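Local structure of insecticidal Delta-Endotoxin Cry8Ea1 (Bacillus Thuringiensis, 3EB7) at residues F339-T344 and V364-I369; I111-F116 and L145-A150. The protein acts as an insecticidal crystal toxin against the soil-dwelling larvae of Holotrichia parallela, probably by binding gut cells and forming pores in their membranes. All blocks are in the same frame, centred on the assembly; numbering follows the deposited sequence.

Interaction 1: F339-T344 and V364-I369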
# COMPACT_ATOMS: atom_id res chain seq x y z
N PHE A 339 12.68 -13.83 -7.66
CA PHE A 339 11.65 -13.57 -8.67
C PHE A 339 10.45 -12.77 -8.14
O PHE A 339 9.79 -13.15 -7.14
CB PHE A 339 11.09 -14.89 -9.24
CG PHE A 339 11.89 -15.47 -10.39
CD1 PHE A 339 12.61 -16.65 -10.21
CD2 PHE A 339 11.90 -14.86 -11.64
CE1 PHE A 339 13.36 -17.20 -11.24
CE2 PHE A 339 12.65 -15.43 -12.73
CZ PHE A 339 13.37 -16.61 -12.51
N ASP A 340 10.16 -11.69 -8.85
CA ASP A 340 8.91 -10.97 -8.79
C ASP A 340 7.91 -11.66 -9.71
O ASP A 340 8.04 -11.58 -10.95
CB ASP A 340 9.11 -9.53 -9.27
CG ASP A 340 9.75 -8.62 -8.19
OD1 ASP A 340 10.00 -9.06 -7.05
OD2 ASP A 340 10.04 -7.46 -8.50
N VAL A 341 6.94 -12.37 -9.12
CA VAL A 341 5.78 -12.84 -9.86
C VAL A 341 4.77 -11.68 -10.00
O VAL A 341 4.10 -11.32 -9.06
CB VAL A 341 5.15 -14.03 -9.17
CG1 VAL A 341 3.92 -14.48 -9.91
CG2 VAL A 341 6.16 -15.17 -9.09
N TYR A 342 4.68 -11.10 -11.19
CA TYR A 342 3.84 -9.93 -11.42
C TYR A 342 2.41 -10.24 -11.88
O TYR A 342 1.56 -9.36 -11.89
CB TYR A 342 4.54 -8.94 -12.35
CG TYR A 342 4.95 -9.51 -13.68
CD1 TYR A 342 4.05 -9.50 -14.77
CD2 TYR A 342 6.21 -10.08 -13.86
CE1 TYR A 342 4.42 -10.08 -16.02
CE2 TYR A 342 6.58 -10.65 -15.09
CZ TYR A 342 5.69 -10.63 -16.16
OH TYR A 342 6.08 -11.20 -17.36
N LYS A 343 2.14 -11.49 -12.25
CA LYS A 343 0.80 -11.86 -12.71
C LYS A 343 0.59 -13.33 -12.51
O LYS A 343 1.48 -14.13 -12.73
CB LYS A 343 0.60 -11.52 -14.19
CG LYS A 343 -0.75 -12.03 -14.75
CD LYS A 343 -1.15 -11.27 -16.00
CE LYS A 343 -1.11 -12.10 -17.22
NZ LYS A 343 -2.48 -12.39 -17.71
N THR A 344 -0.60 -13.68 -12.03
CA THR A 344 -1.01 -15.04 -11.91
C THR A 344 -2.29 -15.11 -12.70
O THR A 344 -3.10 -14.17 -12.66
CB THR A 344 -1.26 -15.49 -10.42
OG1 THR A 344 -2.28 -14.68 -9.80
CG2 THR A 344 0.05 -15.41 -9.60
N VAL A 364 -2.49 -22.92 -12.64
CA VAL A 364 -2.00 -21.55 -12.35
C VAL A 364 -0.79 -21.21 -13.22
O VAL A 364 0.19 -21.93 -13.22
CB VAL A 364 -1.58 -21.33 -10.83
CG1 VAL A 364 -1.19 -19.86 -10.59
CG2 VAL A 364 -2.69 -21.75 -9.89
N VAL A 365 -0.87 -20.11 -13.95
CA VAL A 365 0.30 -19.55 -14.68
C VAL A 365 0.90 -18.36 -13.88
O VAL A 365 0.20 -17.37 -13.64
CB VAL A 365 -0.11 -19.10 -16.11
CG1 VAL A 365 1.10 -18.57 -16.87
CG2 VAL A 365 -0.75 -20.28 -16.89
N PHE A 366 2.15 -18.50 -13.45
CA PHE A 366 2.87 -17.42 -12.77
C PHE A 366 3.84 -16.72 -13.74
O PHE A 366 4.85 -17.32 -14.18
CB PHE A 366 3.70 -17.95 -11.58
CG PHE A 366 2.97 -18.94 -10.65
CD1 PHE A 366 2.87 -20.31 -10.98
CD2 PHE A 366 2.45 -18.51 -9.42
CE1 PHE A 366 2.22 -21.23 -10.12
CE2 PHE A 366 1.82 -19.42 -8.52
CZ PHE A 366 1.71 -20.79 -8.87
N ASP A 367 3.58 -15.45 -14.04
CA ASP A 367 4.51 -14.70 -14.88
C ASP A 367 5.50 -14.01 -13.98
O ASP A 367 5.11 -13.29 -13.08
CB ASP A 367 3.80 -13.69 -15.74
CG ASP A 367 2.86 -14.32 -16.75
OD1 ASP A 367 3.17 -15.42 -17.29
OD2 ASP A 367 1.83 -13.70 -17.06
N ALA A 368 6.78 -14.27 -14.20
CA ALA A 368 7.81 -13.81 -13.30
C ALA A 368 8.94 -13.10 -14.02
O ALA A 368 9.27 -13.40 -15.18
CB ALA A 368 8.36 -15.00 -12.47
N ILE A 369 9.53 -12.15 -13.30
CA ILE A 369 10.75 -11.48 -13.71
C ILE A 369 11.71 -11.36 -12.53
O ILE A 369 11.31 -11.24 -11.38
CB ILE A 369 10.44 -10.07 -14.33
CG1 ILE A 369 11.66 -9.48 -15.03
CG2 ILE A 369 9.88 -9.09 -13.26
CD1 ILE A 369 11.30 -8.27 -15.87
O HOH W 1 7.38 -13.43 -17.49
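The phenol ring of Tyr342 rests with one face on Asp367. The backbone O of Asp367 stands 3.5 Å above the ring plane, toward the rim, and on the same face the CB of Asp367 makes a CH-pi contact, 4.0 Å from the centroid. Ile369 N lies at the ring's edge, and Ile369 CG2 flanks the ring at CD2. With CG set between the backbone N and carbonyl carbon (chi1 57°), the ring folds back over the partner strand, where its OH is 2.6 Å from a water, which donates to Ala368 O; the ring of Tyr412 packs against it as well. The Phe366 ring carries Val364 CG1 on one face and Val341 CG1 at an edge, while Thr344 CG2 approaches its CD2 obliquely at 3.9 Å. At the far end Phe339 CD2 meets the small Ala368 CB at 3.6 Å.

These contacts dress an antiparallel hairpin, strands 340-352 and 357-369, the two middle strands of a four-stranded sheet in the beta-prism domain of three-domain Cry toxins. A classic beta bulge interrupts it: Tyr342 and Lys343 both face Asp367. Tyr342 N gives Asp367 O a bent bond of 2.9 Å (134° at the hydrogen), whereas Asp367 N reaches Lys343 O almost straight (167°).

Within the bulge, Lys343 and Asp367 run side by side; the aliphatic chain of the lysine follows the carboxylate, but NZ stays 4.6 Å from OD2, an attraction short of a salt bridge. Asp340, buried beside Ile369, needs stronger partners: Arg415 and Arg439 form salt bridges to its OD1, and Tyr412 hydrogen-bonds OD2, which would probably favour its charged form.

Interaction 2: I111-F116 and L145-A150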
# COMPACT_ATOMS: atom_id res chain seq x y z
N ILE A 111 -7.75 30.45 -6.61
CA ILE A 111 -9.09 29.96 -7.00
C ILE A 111 -9.23 28.47 -6.68
O ILE A 111 -10.26 28.05 -6.19
CB ILE A 111 -9.42 30.25 -8.51
CG1 ILE A 111 -9.79 31.74 -8.70
CG2 ILE A 111 -10.50 29.28 -9.06
CD1 ILE A 111 -9.55 32.27 -10.11
N LEU A 112 -8.19 27.68 -6.94
CA LEU A 112 -8.26 26.25 -6.60
C LEU A 112 -8.38 26.04 -5.11
O LEU A 112 -9.28 25.33 -4.66
CB LEU A 112 -7.09 25.45 -7.19
CG LEU A 112 -7.30 25.18 -8.68
CD1 LEU A 112 -6.02 24.68 -9.26
CD2 LEU A 112 -8.49 24.20 -8.93
N ASP A 113 -7.53 26.70 -4.35
CA ASP A 113 -7.49 26.52 -2.90
C ASP A 113 -8.86 26.88 -2.33
O ASP A 113 -9.47 26.16 -1.54
CB ASP A 113 -6.34 27.36 -2.30
CG ASP A 113 -6.32 27.33 -0.78
OD1 ASP A 113 -6.36 28.39 -0.15
OD2 ASP A 113 -6.29 26.23 -0.20
N SER A 114 -9.39 27.98 -2.80
CA SER A 114 -10.70 28.43 -2.36
C SER A 114 -11.82 27.42 -2.65
O SER A 114 -12.69 27.22 -1.82
CB SER A 114 -11.02 29.80 -2.95
OG SER A 114 -12.40 29.90 -3.24
N LEU A 115 -11.76 26.78 -3.82
CA LEU A 115 -12.74 25.76 -4.24
C LEU A 115 -12.60 24.48 -3.39
O LEU A 115 -13.60 23.87 -2.94
CB LEU A 115 -12.50 25.46 -5.73
CG LEU A 115 -13.29 26.03 -6.93
CD1 LEU A 115 -14.29 27.10 -6.62
CD2 LEU A 115 -12.37 26.44 -8.06
N PHE A 116 -11.36 24.07 -3.15
CA PHE A 116 -11.10 22.94 -2.28
C PHE A 116 -11.70 23.17 -0.92
O PHE A 116 -12.45 22.32 -0.44
CB PHE A 116 -9.61 22.64 -2.19
CG PHE A 116 -9.12 21.83 -3.31
CD1 PHE A 116 -8.17 22.33 -4.19
CD2 PHE A 116 -9.61 20.52 -3.51
CE1 PHE A 116 -7.70 21.55 -5.26
CE2 PHE A 116 -9.15 19.73 -4.56
CZ PHE A 116 -8.20 20.24 -5.44
N LEU A 145 -1.30 18.56 -2.55
CA LEU A 145 -0.26 18.81 -3.53
C LEU A 145 -0.25 20.28 -3.97
O LEU A 145 0.82 20.83 -4.34
CB LEU A 145 -0.48 17.95 -4.75
CG LEU A 145 -0.14 16.47 -4.71
CD1 LEU A 145 -0.92 15.78 -5.81
CD2 LEU A 145 1.40 16.31 -4.90
N LEU A 146 -1.43 20.90 -3.95
CA LEU A 146 -1.61 22.28 -4.35
C LEU A 146 -0.93 23.17 -3.32
O LEU A 146 -0.10 24.03 -3.66
CB LEU A 146 -3.11 22.63 -4.43
CG LEU A 146 -3.39 24.05 -4.92
CD1 LEU A 146 -3.08 24.18 -6.38
CD2 LEU A 146 -4.81 24.47 -4.66
N LEU A 147 -1.26 22.94 -2.06
CA LEU A 147 -0.63 23.64 -0.94
C LEU A 147 0.89 23.50 -0.94
O LEU A 147 1.60 24.40 -0.49
CB LEU A 147 -1.25 23.20 0.38
CG LEU A 147 -2.43 24.04 0.95
CD1 LEU A 147 -3.04 25.14 0.05
CD2 LEU A 147 -3.49 23.12 1.42
N LYS A 148 1.42 22.40 -1.47
CA LYS A 148 2.87 22.26 -1.58
C LYS A 148 3.51 23.17 -2.66
O LYS A 148 4.66 23.60 -2.51
CB LYS A 148 3.20 20.81 -1.80
CG LYS A 148 4.54 20.48 -2.35
CD LYS A 148 4.45 19.03 -2.83
CE LYS A 148 5.42 18.74 -3.95
NZ LYS A 148 6.84 18.80 -3.42
N ASP A 149 2.78 23.49 -3.71
CA ASP A 149 3.23 24.47 -4.69
C ASP A 149 3.42 25.86 -4.07
O ASP A 149 4.40 26.57 -4.39
CB ASP A 149 2.24 24.55 -5.85
CG ASP A 149 1.99 23.21 -6.47
OD1 ASP A 149 2.82 22.30 -6.30
OD2 ASP A 149 0.94 23.07 -7.13
N ALA A 150 2.49 26.24 -3.20
CA ALA A 150 2.64 27.44 -2.37
C ALA A 150 3.97 27.45 -1.63
O ALA A 150 4.58 28.50 -1.52
CB ALA A 150 1.50 27.56 -1.37
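Leu146 pushes one methyl, CD2, into the side of helix 99-119, and the tight part of the contact gathers around that carbon. It lies 3.5 Å from Leu112 CB and also 3.5 Å from Asp113 N, so it presses on the helix backbone as much as on side chains. The CD1 atom of Phe116 approaches the same methyl at 4.0 Å, obliquely to the ring. The other branch of Leu146, CD1, meets Leu112 CD1 at 4.1 Å, the two leucines crossing at about a right angle. Branched leucine suits the site because one methyl can seat against the helix while its twin touches a neighbour. Its CG stands anti to the backbone N (chi1 -177°), which carries the branch outward to span segment axes 10.5 Å apart. Tyr85 of helix 65-93 touches Leu112 and Tyr33 of helix 26-40 touches Leu146, so other helices help cover the apolar centre.

Beside this cluster Asp113 OD2 comes within 3.4 Å of Leu147 CD1, an oxygen against a methyl rather than a polar bond. The carboxylate finds its polar partners close by: OD1 forms a salt bridge with Arg170 of helix 161-191, and OD2 is hydrogen-bonded to His143, whose ring also stacks on Phe116.

The outward side is much looser. Ile111 and Ser114 point away from helix 133-153, Ser114 being exposed, and only 188 Å² is buried in all. In this family the other helices pack around a central one, here probably 133-153. Consecutive and antiparallel in sense (142° between the segments), the two form a hairpin that probably enters the membrane, as in related Cry toxins. Between the segments the packing is apolar, while Asp113 adds polar links to His143 of the partner helix and, through Arg170, to helix 161-191.

In the fold
Interaction 2 belongs to the N-terminal helical domain and interaction 1 to the beta-prism domain that follows it in the chain. They lie on opposite sides of the chain's centre, the centre of interaction 2 about 26 Å and that of interaction 1 about 19 Å from it. Their centres are about 41 Å apart and their nearest atoms about 26 Å, so neither touches the other. They differ in kind: 339-344 and 364-369 share backbone hydrogen bonds within one hairpin, whereas 111-116 and 145-150 meet by apolar packing, with no hydrogen bond between them. In related toxins the helical domain is linked to pore formation and the prism to receptor recognition, probably also here.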